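Long-range contacts in putative L-alanine-DL-glutamate epimerase (Burkholderia xenovorans LB400, PDB 3SN4), which probably acts as a metal-dependent racemase or epimerase of the mandelate racemase/muconate lactonizing enzyme family and binds magnesium and 2-oxoglutarate: residues R118-W123 with Q158-K163; L241-I246 with N338-E343; H318-H323 with E343-R348. All coordinates share one frame; numbering follows the deposited sequence. Where two conformers were deposited one is given.

Interaction 1. Residues R118-W123 with Q158-K163; sequences RVPVYW and QFRAIK. With AKG (2-oxoglutaric acid), chain C.
K163 NZ is held from several sides: it donates to Y122 OH at 2.8 Å and to O2 of the bound 2-oxoglutarate at 2.7 Å, and it forms a salt bridge with E245, a magnesium ligand. The lysine crosses the tyrosine at a slant, its CB 3.5 Å from Y122 CE1, before a bend at its third torsion (chi3 81°) turns the amino group toward the hydroxyl and the ligand. The backbones underneath are joined through W123. Its N donates to A161 O with a nearly straight N-H...O angle of 167°, while its O accepts from K163 N, so that W123 and I162 form a single beta bridge between strands that run in the same general direction.

Farther from the ligand the contact becomes apolar. The six-membered ring of W123 turns its edge to the face of F159 in an offset edge-to-face pair, the planes inclined by 70°. V121 CG2 meets the same phenyl ring at its edge, 3.9 Å from F159 CD2. Before strand 161-168 begins, a water donates to V121 O and accepts from R160 N. The indole nitrogen of W123 is taken up elsewhere, by D347.

The arrangement is that of the first two strands of an enolase-superfamily barrel, where a lysine on the second strand looks into the active site. Strand 118-123 lies between this neighbour and strand 342-344. Helix 144-156, part of the connection between the two strands, packs on W123 and I162, and strand 215-219 flanks K163 on the next step round the barrel.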
loop_
_atom_site.group_PDB
_atom_site.type_symbol
_atom_site.label_atom_id
_atom_site.label_comp_id
_atom_site.label_asym_id
_atom_site.label_seq_id
_atom_site.Cartn_x
_atom_site.Cartn_y
_atom_site.Cartn_z
ATOM N N ARG A 118 5.059 20.002 -38.117
ATOM C CA ARG A 118 6.490 19.962 -37.872
ATOM C C ARG A 118 6.697 19.516 -36.442
ATOM O O ARG A 118 5.864 19.816 -35.582
ATOM C CB ARG A 118 7.108 21.363 -38.057
ATOM C CG ARG A 118 6.687 22.029 -39.362
ATOM C CD ARG A 118 7.476 23.289 -39.738
ATOM N NE ARG A 118 7.337 23.560 -41.176
ATOM C CZ ARG A 118 8.018 24.490 -41.857
ATOM N NH1 ARG A 118 8.912 25.278 -41.249
ATOM N NH2 ARG A 118 7.803 24.636 -43.167
ATOM N N VAL A 119 7.797 18.817 -36.175
ATOM C CA VAL A 119 8.132 18.339 -34.840
ATOM C C VAL A 119 9.546 18.773 -34.460
ATOM O O VAL A 119 10.485 18.504 -35.215
ATOM C CB VAL A 119 8.125 16.795 -34.793
ATOM C CG1 VAL A 119 8.142 16.326 -33.344
ATOM C CG2 VAL A 119 6.925 16.225 -35.572
ATOM N N PRO A 120 9.713 19.438 -33.298
ATOM C CA PRO A 120 11.059 19.693 -32.819
ATOM C C PRO A 120 11.809 18.398 -32.531
ATOM O O PRO A 120 11.231 17.410 -32.057
ATOM C CB PRO A 120 10.843 20.484 -31.525
ATOM C CG PRO A 120 9.501 21.097 -31.659
ATOM C CD PRO A 120 8.696 20.115 -32.469
ATOM N N VAL A 121 13.097 18.411 -32.830
ATOM C CA VAL A 121 13.925 17.246 -32.679
ATOM C C VAL A 121 15.092 17.585 -31.777
ATOM O O VAL A 121 15.377 18.767 -31.517
ATOM C CB VAL A 121 14.481 16.796 -34.067
ATOM C CG1 VAL A 121 13.344 16.582 -35.053
ATOM C CG2 VAL A 121 15.472 17.857 -34.630
ATOM N N TYR A 122 15.756 16.548 -31.281
ATOM C CA TYR A 122 17.123 16.700 -30.811
ATOM C C TYR A 122 18.081 15.874 -31.663
ATOM O O TYR A 122 17.732 14.801 -32.162
ATOM C CB TYR A 122 17.277 16.345 -29.348
ATOM C CG TYR A 122 17.038 14.917 -28.971
ATOM C CD1 TYR A 122 18.104 14.024 -28.816
ATOM C CD2 TYR A 122 15.752 14.461 -28.686
ATOM C CE1 TYR A 122 17.882 12.698 -28.408
ATOM C CE2 TYR A 122 15.526 13.134 -28.289
ATOM C CZ TYR A 122 16.593 12.280 -28.142
ATOM O OH TYR A 122 16.348 11.005 -27.758
ATOM N N TRP A 123 19.287 16.397 -31.802
ATOM C CA TRP A 123 20.355 15.738 -32.544
ATOM C C TRP A 123 21.007 14.751 -31.604
ATOM O O TRP A 123 21.730 15.134 -30.676
ATOM C CB TRP A 123 21.356 16.772 -33.035
ATOM C CG TRP A 123 22.608 16.235 -33.702
ATOM C CD1 TRP A 123 23.077 14.960 -33.697
ATOM C CD2 TRP A 123 23.584 17.017 -34.400
ATOM N NE1 TRP A 123 24.271 14.885 -34.378
ATOM C CE2 TRP A 123 24.607 16.139 -34.812
ATOM C CE3 TRP A 123 23.684 18.373 -34.724
ATOM C CZ2 TRP A 123 25.728 16.577 -35.534
ATOM C CZ3 TRP A 123 24.790 18.810 -35.446
ATOM C CH2 TRP A 123 25.795 17.913 -35.848
ATOM N N GLN A 158 21.059 25.469 -36.005
ATOM C CA GLN A 158 19.736 25.770 -35.483
ATOM C C GLN A 158 19.068 24.600 -34.766
ATOM O O GLN A 158 17.860 24.620 -34.541
ATOM C CB GLN A 158 18.807 26.292 -36.592
ATOM C CG GLN A 158 19.207 27.619 -37.186
ATOM C CD GLN A 158 18.039 28.244 -37.961
ATOM O OE1 GLN A 158 17.659 27.755 -39.032
ATOM N NE2 GLN A 158 17.442 29.302 -37.392
ATOM N N PHE A 159 19.841 23.587 -34.380
ATOM C CA PHE A 159 19.276 22.534 -33.541
ATOM C C PHE A 159 19.083 23.050 -32.126
ATOM O O PHE A 159 19.917 23.791 -31.583
ATOM C CB PHE A 159 20.091 21.243 -33.653
ATOM C CG PHE A 159 19.925 20.590 -34.994
ATOM C CD1 PHE A 159 20.868 20.786 -36.003
ATOM C CD2 PHE A 159 18.762 19.851 -35.282
ATOM C CE1 PHE A 159 20.690 20.224 -37.281
ATOM C CE2 PHE A 159 18.563 19.288 -36.557
ATOM C CZ PHE A 159 19.539 19.481 -37.564
ATOM N N ARG A 160 17.954 22.673 -31.537
ATOM C CA ARG A 160 17.541 23.212 -30.251
ATOM C C ARG A 160 18.031 22.376 -29.086
ATOM O O ARG A 160 18.026 22.825 -27.947
ATOM C CB ARG A 160 16.029 23.309 -30.231
ATOM C CG ARG A 160 15.508 24.182 -31.339
ATOM C CD ARG A 160 14.014 24.101 -31.440
ATOM N NE ARG A 160 13.558 24.917 -32.561
ATOM C CZ ARG A 160 12.284 25.179 -32.818
ATOM N NH1 ARG A 160 11.318 24.677 -32.039
ATOM N NH2 ARG A 160 11.978 25.937 -33.859
ATOM N N ALA A 161 18.472 21.162 -29.385
ATOM C CA ALA A 161 18.839 20.186 -28.359
ATOM C C ALA A 161 19.789 19.144 -28.933
ATOM O O ALA A 161 19.748 18.861 -30.118
ATOM C CB ALA A 161 17.571 19.504 -27.787
ATOM N N ILE A 162 20.656 18.602 -28.078
ATOM C CA ILE A 162 21.614 17.562 -28.448
ATOM C C ILE A 162 21.661 16.509 -27.325
ATOM O O ILE A 162 21.388 16.833 -26.165
ATOM C CB ILE A 162 23.046 18.141 -28.702
ATOM C CG1 ILE A 162 23.663 18.709 -27.431
ATOM C CG2 ILE A 162 23.026 19.196 -29.811
ATOM C CD1 ILE A 162 25.036 19.313 -27.653
ATOM N N LYS A 163 21.977 15.262 -27.678
ATOM C CA LYS A 163 22.106 14.184 -26.679
ATOM C C LYS A 163 23.445 13.478 -26.784
ATOM O O LYS A 163 23.825 13.017 -27.868
ATOM C CB LYS A 163 20.984 13.151 -26.802
ATOM C CG LYS A 163 20.899 12.235 -25.581
ATOM C CD LYS A 163 19.623 11.398 -25.509
ATOM C CE LYS A 163 19.706 10.142 -26.402
ATOM N NZ LYS A 163 18.374 9.478 -26.575
HETATM C C1 AKG C . 19.017 6.022 -27.840
HETATM O O1 AKG C . 18.968 6.264 -29.080
HETATM O O2 AKG C . 18.481 6.816 -27.003
HETATM C C2 AKG C . 19.672 4.783 -27.338
HETATM O O5 AKG C . 19.864 4.623 -26.136
HETATM C C3 AKG C . 20.061 3.626 -28.229
HETATM C C4 AKG C . 21.512 3.523 -28.735
HETATM C C5 AKG C . 22.696 3.581 -27.784
HETATM O O3 AKG C . 23.011 4.708 -27.332
HETATM O O4 AKG C . 23.352 2.527 -27.537
HETATM O O HOH W 1 16.121 20.952 -32.895
#

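Interaction 2. Residues L241-I246 with N338-E343; sequences LFWVEI and NLRIME. With MG (magnesium ion), chain B; AKG (2-oxoglutaric acid), chain C.
This is a buried packing contact across the floor of the barrel, made by F242 and W243 with R340 and I341, near the starts of strands 243-245 and 342-344 and away from the ends that carry the ligands. These strands are not neighbours: even the nearest CA pair, F242 and I341, is 10.8 Å apart, and side chains fill the span.

F242 and R340 come from opposite directions. The tip of the phenyl ring lies over one face of the guanidinium, with F242 CZ 3.2 Å from R340 CZ and the two planes 39° apart. The arginine gets there by folding at its second torsion (chi2 59°). A water ties the pair further, accepting from R340 NH2 and donating to F242 O at 2.7 Å. Beside it the indole of W243 meets R340 CG at its edge, and its CZ3 packs 4.0 Å from I341 CG2. F242 and R340 also face the second subunit, whose E227 forms a salt bridge with R340 NE and whose K231 makes a cation-pi contact with F242.

On its other side W243 serves the metal site. Its NE1 donates to the anti side of E245 OE2 at 2.9 Å, a bent bond of 135°, while E245 OE1 binds magnesium at 2.1 Å. With OE1 committed to the metal and OE2 held by the indole, the carboxylate probably has little freedom to rotate, and W243, wedged against R340 and I341, is placed to act as a second-shell residue that positions this metal ligand.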
loop_
_atom_site.group_PDB
_atom_site.type_symbol
_atom_site.label_atom_id
_atom_site.label_comp_id
_atom_site.label_asym_id
_atom_site.label_seq_id
_atom_site.Cartn_x
_atom_site.Cartn_y
_atom_site.Cartn_z
ATOM N N LEU A 241 20.190 20.106 -17.446
ATOM C CA LEU A 241 19.948 18.983 -18.354
ATOM C C LEU A 241 18.456 18.873 -18.700
ATOM O O LEU A 241 17.612 18.909 -17.803
ATOM C CB LEU A 241 20.493 17.695 -17.726
ATOM C CG LEU A 241 22.000 17.752 -17.399
ATOM C CD1 LEU A 241 22.501 16.549 -16.578
ATOM C CD2 LEU A 241 22.757 17.860 -18.702
ATOM N N PHE A 242 18.154 18.790 -20.001
ATOM C CA PHE A 242 16.792 18.617 -20.540
ATOM C C PHE A 242 16.176 17.300 -20.024
ATOM O O PHE A 242 15.024 17.274 -19.575
ATOM C CB PHE A 242 16.883 18.661 -22.076
ATOM C CG PHE A 242 15.579 18.520 -22.808
ATOM C CD1 PHE A 242 14.920 19.628 -23.302
ATOM C CD2 PHE A 242 15.051 17.275 -23.078
ATOM C CE1 PHE A 242 13.721 19.498 -24.029
ATOM C CE2 PHE A 242 13.859 17.135 -23.795
ATOM C CZ PHE A 242 13.209 18.233 -24.289
ATOM N N TRP A 243 16.948 16.221 -20.104
ATOM C CA TRP A 243 16.650 14.994 -19.381
ATOM C C TRP A 243 17.888 14.163 -19.173
ATOM O O TRP A 243 18.900 14.381 -19.838
ATOM C CB TRP A 243 15.528 14.174 -20.028
ATOM C CG TRP A 243 15.840 13.348 -21.238
ATOM C CD1 TRP A 243 16.940 12.576 -21.473
ATOM C CD2 TRP A 243 14.974 13.155 -22.354
ATOM N NE1 TRP A 243 16.830 11.945 -22.693
ATOM C CE2 TRP A 243 15.617 12.274 -23.240
ATOM C CE3 TRP A 243 13.721 13.664 -22.700
ATOM C CZ2 TRP A 243 15.057 11.898 -24.449
ATOM C CZ3 TRP A 243 13.165 13.286 -23.905
ATOM C CH2 TRP A 243 13.830 12.401 -24.757
ATOM N N VAL A 244 17.791 13.231 -18.221
ATOM C CA VAL A 244 18.755 12.155 -18.056
ATOM C C VAL A 244 18.013 10.849 -18.294
ATOM O O VAL A 244 16.987 10.570 -17.666
ATOM C CB VAL A 244 19.393 12.136 -16.682
ATOM C CG1 VAL A 244 20.461 11.032 -16.596
ATOM C CG2 VAL A 244 20.027 13.499 -16.335
ATOM N N GLU A 245 18.542 10.073 -19.226
ATOM C CA GLU A 245 17.909 8.888 -19.733
ATOM C C GLU A 245 18.565 7.693 -19.093
ATOM O O GLU A 245 19.797 7.564 -19.091
ATOM C CB GLU A 245 18.082 8.865 -21.240
ATOM C CG GLU A 245 17.222 7.884 -22.029
ATOM C CD GLU A 245 17.292 8.193 -23.534
ATOM O OE1 GLU A 245 17.160 7.262 -24.328
ATOM O OE2 GLU A 245 17.499 9.363 -23.924
ATOM N N ILE A 246 17.736 6.816 -18.539
ATOM C CA ILE A 246 18.213 5.676 -17.748
ATOM C C ILE A 246 17.318 4.501 -18.101
ATOM O O ILE A 246 16.099 4.556 -17.905
ATOM C CB ILE A 246 18.110 5.962 -16.246
ATOM C CG1 ILE A 246 19.096 7.061 -15.827
ATOM C CG2 ILE A 246 18.381 4.685 -15.391
ATOM C CD1 ILE A 246 18.865 7.588 -14.394
ATOM N N ASN A 338 0.521 14.210 -26.823
ATOM C CA ASN A 338 1.455 14.278 -25.696
ATOM C C ASN A 338 2.873 13.947 -26.127
ATOM O O ASN A 338 3.467 13.006 -25.640
ATOM C CB ASN A 338 0.989 13.370 -24.535
ATOM C CG ASN A 338 0.725 11.915 -24.953
ATOM O OD1 ASN A 338 0.064 11.657 -25.957
ATOM N ND2 ASN A 338 1.187 10.957 -24.129
ATOM N N LEU A 339 3.400 14.737 -27.062
ATOM C CA LEU A 339 4.712 14.497 -27.662
ATOM C C LEU A 339 5.775 15.391 -27.021
ATOM O O LEU A 339 5.701 16.624 -27.116
ATOM C CB LEU A 339 4.663 14.768 -29.170
ATOM C CG LEU A 339 5.995 14.567 -29.925
ATOM C CD1 LEU A 339 6.292 13.107 -30.076
ATOM C CD2 LEU A 339 5.962 15.234 -31.261
ATOM N N ARG A 340 6.783 14.783 -26.403
ATOM C CA ARG A 340 7.829 15.572 -25.737
ATOM C C ARG A 340 8.750 16.285 -26.735
ATOM O O ARG A 340 9.002 17.482 -26.626
ATOM C CB ARG A 340 8.671 14.694 -24.812
ATOM C CG ARG A 340 9.692 15.479 -23.963
ATOM C CD ARG A 340 8.991 16.488 -23.112
ATOM N NE ARG A 340 9.865 17.474 -22.482
ATOM C CZ ARG A 340 10.244 18.635 -23.032
ATOM N NH1 ARG A 340 9.878 18.994 -24.264
ATOM N NH2 ARG A 340 11.037 19.440 -22.335
ATOM N N ILE A 341 9.246 15.494 -27.681
ATOM C CA ILE A 341 10.257 15.889 -28.668
ATOM C C ILE A 341 10.541 14.633 -29.514
ATOM O O ILE A 341 10.172 13.524 -29.104
ATOM C CB ILE A 341 11.551 16.366 -27.961
ATOM C CG1 ILE A 341 12.517 17.047 -28.932
ATOM C CG2 ILE A 341 12.229 15.203 -27.249
ATOM C CD1 ILE A 341 13.622 17.868 -28.212
HETATM N N MSE A 342 11.208 14.779 -30.660
HETATM C CA MSE A 342 11.626 13.623 -31.449
HETATM C C MSE A 342 13.129 13.485 -31.558
HETATM O O MSE A 342 13.854 14.458 -31.796
HETATM C CB MSE A 342 11.076 13.651 -32.867
HETATM C CG MSE A 342 11.460 12.336 -33.645
HETATM SE SE MSE A 342 10.280 12.149 -35.017
HETATM C CE MSE A 342 11.436 11.065 -36.217
ATOM N N GLU A 343 13.582 12.247 -31.401
ATOM C CA GLU A 343 14.996 11.913 -31.541
ATOM C C GLU A 343 15.331 11.786 -33.009
ATOM O O GLU A 343 14.575 11.224 -33.791
ATOM C CB GLU A 343 15.295 10.576 -30.887
ATOM C CG GLU A 343 16.752 10.145 -30.975
ATOM C CD GLU A 343 17.059 8.878 -30.198
ATOM O OE1 GLU A 343 16.126 8.075 -29.938
ATOM O OE2 GLU A 343 18.250 8.702 -29.834
HETATM MG MG MG B . 18.541 5.812 -24.971
HETATM C C1 AKG C . 19.017 6.022 -27.840
HETATM O O1 AKG C . 18.968 6.264 -29.080
HETATM O O2 AKG C . 18.481 6.816 -27.003
HETATM C C2 AKG C . 19.672 4.783 -27.338
HETATM O O5 AKG C . 19.864 4.623 -26.136
HETATM C C3 AKG C . 20.061 3.626 -28.229
HETATM C C4 AKG C . 21.512 3.523 -28.735
HETATM C C5 AKG C . 22.696 3.581 -27.784
HETATM O O3 AKG C . 23.011 4.708 -27.332
HETATM O O4 AKG C . 23.352 2.527 -27.537
HETATM O O HOH W 2 12.656 18.469 -20.048
HETATM O O HOH W 3 18.705 4.818 -23.195
#

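Interaction 3. Residues H318-H323 with E343-R348; sequences HNFYGH and ETDIDR. With AKG (2-oxoglutaric acid), chain C.
H318 and E343 stand side by side and point the same way, at the ligand-binding ends of the seventh and eighth strands of the enolase-superfamily barrel. Imidazole and carboxylate are nearly coplanar, 24° apart, and E343 OE1 sits at the ring edge, 3.3 Å from H318 CD2. An extended chain, CG trans to N (chi1 -180°), carries the carboxylate out to the ring.

N319 fastens it at both ends. N319 N donates to E343 OE1 at 3.0 Å, approaching from above the carboxylate plane, and N319 ND2 donates to E343 O at 2.9 Å, the carbonyl oxygen lying in the amide plane; its OD1 accepts from N329 ND2. F320 instead lays a ring face over the middle of the bound 2-oxoglutarate, its CE1 3.4 Å from the ligand's C4.

Second partners fix several of these groups: H318 ND1 is hydrogen-bonded to D292, as in the His-Asp pair of mandelate racemase relatives, and E343 OE2 to S124. D345, whose OD1 is hydrogen-bonded to the ligand-binding H125, brings OD2 to 3.2 Å from F320 CA. One water donates both to that D345 OD2, at 2.8 Å, and to Y321 O.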
loop_
_atom_site.group_PDB
_atom_site.type_symbol
_atom_site.label_atom_id
_atom_site.label_comp_id
_atom_site.label_asym_id
_atom_site.label_seq_id
_atom_site.Cartn_x
_atom_site.Cartn_y
_atom_site.Cartn_z
ATOM N N HIS A 318 11.783 6.597 -29.971
ATOM C CA HIS A 318 13.146 6.108 -30.073
ATOM C C HIS A 318 13.490 5.977 -31.541
ATOM O O HIS A 318 12.881 5.179 -32.254
ATOM C CB HIS A 318 13.218 4.741 -29.416
ATOM C CG HIS A 318 14.600 4.269 -29.151
ATOM N ND1 HIS A 318 14.903 2.934 -28.999
ATOM C CD2 HIS A 318 15.770 4.946 -29.038
ATOM C CE1 HIS A 318 16.199 2.811 -28.763
ATOM N NE2 HIS A 318 16.749 4.016 -28.795
ATOM N N ASN A 319 14.468 6.752 -31.992
ATOM C CA ASN A 319 14.766 6.848 -33.409
ATOM C C ASN A 319 16.250 7.038 -33.619
ATOM O O ASN A 319 16.754 8.169 -33.514
ATOM C CB ASN A 319 14.005 8.039 -33.991
ATOM C CG ASN A 319 14.128 8.138 -35.478
ATOM O OD1 ASN A 319 13.867 7.164 -36.195
ATOM N ND2 ASN A 319 14.520 9.318 -35.964
ATOM N N PHE A 320 16.954 5.936 -33.887
ATOM C CA PHE A 320 18.392 6.000 -34.120
ATOM C C PHE A 320 18.867 5.039 -35.210
ATOM O O PHE A 320 19.986 4.482 -35.141
ATOM C CB PHE A 320 19.187 5.813 -32.810
ATOM C CG PHE A 320 19.276 4.380 -32.316
ATOM C CD1 PHE A 320 20.506 3.732 -32.257
ATOM C CD2 PHE A 320 18.150 3.697 -31.876
ATOM C CE1 PHE A 320 20.600 2.401 -31.804
ATOM C CE2 PHE A 320 18.250 2.368 -31.417
ATOM C CZ PHE A 320 19.476 1.734 -31.379
ATOM N N TYR A 321 18.035 4.885 -36.232
ATOM C CA TYR A 321 18.364 4.018 -37.338
ATOM C C TYR A 321 18.460 4.820 -38.665
ATOM O O TYR A 321 19.080 5.886 -38.693
ATOM C CB TYR A 321 17.330 2.891 -37.389
ATOM C CG TYR A 321 16.921 2.318 -36.044
ATOM C CD1 TYR A 321 17.538 1.181 -35.517
ATOM C CD2 TYR A 321 15.867 2.890 -35.321
ATOM C CE1 TYR A 321 17.128 0.633 -34.257
ATOM C CE2 TYR A 321 15.437 2.357 -34.079
ATOM C CZ TYR A 321 16.071 1.219 -33.556
ATOM O OH TYR A 321 15.651 0.705 -32.327
ATOM N N GLY A 322 17.876 4.306 -39.748
ATOM C CA GLY A 322 17.936 4.956 -41.077
ATOM C C GLY A 322 16.705 5.792 -41.420
ATOM O O GLY A 322 15.799 5.926 -40.621
ATOM N N HIS A 323 16.672 6.356 -42.617
ATOM C CA HIS A 323 15.610 7.320 -42.970
ATOM C C HIS A 323 14.191 6.788 -42.841
ATOM O O HIS A 323 13.278 7.548 -42.466
ATOM C CB HIS A 323 15.774 7.827 -44.386
ATOM C CG HIS A 323 16.902 8.786 -44.574
ATOM N ND1 HIS A 323 17.510 9.442 -43.530
ATOM C CD2 HIS A 323 17.508 9.230 -45.703
ATOM C CE1 HIS A 323 18.440 10.248 -44.004
ATOM N NE2 HIS A 323 18.468 10.132 -45.319
ATOM N N GLU A 343 13.582 12.247 -31.401
ATOM C CA GLU A 343 14.996 11.913 -31.541
ATOM C C GLU A 343 15.331 11.786 -33.009
ATOM O O GLU A 343 14.575 11.224 -33.791
ATOM C CB GLU A 343 15.295 10.576 -30.887
ATOM C CG GLU A 343 16.752 10.145 -30.975
ATOM C CD GLU A 343 17.059 8.878 -30.198
ATOM O OE1 GLU A 343 16.126 8.075 -29.938
ATOM O OE2 GLU A 343 18.250 8.702 -29.834
ATOM N N THR A 344 16.495 12.269 -33.370
ATOM C CA THR A 344 17.003 11.975 -34.688
ATOM C C THR A 344 18.520 12.040 -34.721
ATOM O O THR A 344 19.102 12.871 -34.058
ATOM C CB THR A 344 16.395 12.915 -35.720
ATOM O OG1 THR A 344 16.493 12.277 -36.992
ATOM C CG2 THR A 344 17.099 14.275 -35.742
ATOM N N ASP A 345 19.136 11.158 -35.504
ATOM C CA ASP A 345 20.582 11.187 -35.731
ATOM C C ASP A 345 20.876 12.070 -36.939
ATOM O O ASP A 345 20.508 11.766 -38.072
ATOM C CB ASP A 345 21.143 9.787 -35.940
ATOM C CG ASP A 345 21.147 8.928 -34.654
ATOM O OD1 ASP A 345 21.322 9.454 -33.518
ATOM O OD2 ASP A 345 21.030 7.684 -34.795
ATOM N N ILE A 346 21.542 13.181 -36.709
ATOM C CA ILE A 346 21.790 14.104 -37.794
ATOM C C ILE A 346 23.040 13.679 -38.568
ATOM O O ILE A 346 23.147 13.931 -39.768
ATOM C CB ILE A 346 21.820 15.561 -37.263
ATOM C CG1 ILE A 346 20.415 15.920 -36.719
ATOM C CG2 ILE A 346 22.249 16.578 -38.363
ATOM C CD1 ILE A 346 19.366 16.070 -37.809
ATOM N N ASP A 347 23.971 13.003 -37.893
ATOM C CA ASP A 347 25.126 12.422 -38.577
ATOM C C ASP A 347 24.571 11.306 -39.452
ATOM O O ASP A 347 23.801 10.485 -38.973
ATOM C CB ASP A 347 26.140 11.825 -37.602
ATOM C CG ASP A 347 26.753 12.863 -36.686
ATOM O OD1 ASP A 347 27.598 13.647 -37.179
ATOM O OD2 ASP A 347 26.383 12.882 -35.478
ATOM N N ARG A 348 24.962 11.300 -40.729
ATOM C CA ARG A 348 24.464 10.328 -41.696
ATOM C C ARG A 348 25.612 9.608 -42.359
ATOM O O ARG A 348 26.670 10.200 -42.602
ATOM C CB ARG A 348 23.733 11.027 -42.837
ATOM C CG ARG A 348 22.321 11.449 -42.574
ATOM C CD ARG A 348 21.608 11.707 -43.932
ATOM N NE ARG A 348 22.521 12.008 -45.052
ATOM C CZ ARG A 348 23.062 13.200 -45.315
ATOM N NH1 ARG A 348 22.807 14.257 -44.538
ATOM N NH2 ARG A 348 23.880 13.334 -46.359
HETATM C C1 AKG C . 19.017 6.022 -27.840
HETATM O O1 AKG C . 18.968 6.264 -29.080
HETATM O O2 AKG C . 18.481 6.816 -27.003
HETATM C C2 AKG C . 19.672 4.783 -27.338
HETATM O O5 AKG C . 19.864 4.623 -26.136
HETATM C C3 AKG C . 20.061 3.626 -28.229
HETATM C C4 AKG C . 21.512 3.523 -28.735
HETATM C C5 AKG C . 22.696 3.581 -27.784
HETATM O O3 AKG C . 23.011 4.708 -27.332
HETATM O O4 AKG C . 23.352 2.527 -27.537
HETATM O O HOH W 4 21.147 6.721 -37.409
#

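From the N terminus, interaction 1 closes first: strand 118-123 meets 158-163 across a 34-residue excursion, about half of it helix, joining the first two strands of the barrel. It is complete before interaction 2 opens at 241-246. Interaction 3 then opens at 318-323, before 338-343 returns to close interaction 2, and is itself closed by 343-348, so these two cross and share E343. Strand 342-344 lies beside strand 118-123, with backbone bonds from Y122 to M342 and T344 that draw the last strand against the first. Interaction 2 spans the barrel floor but, through E245 and E343, also reaches the bound 2-oxoglutarate that interactions 1 and 3 border.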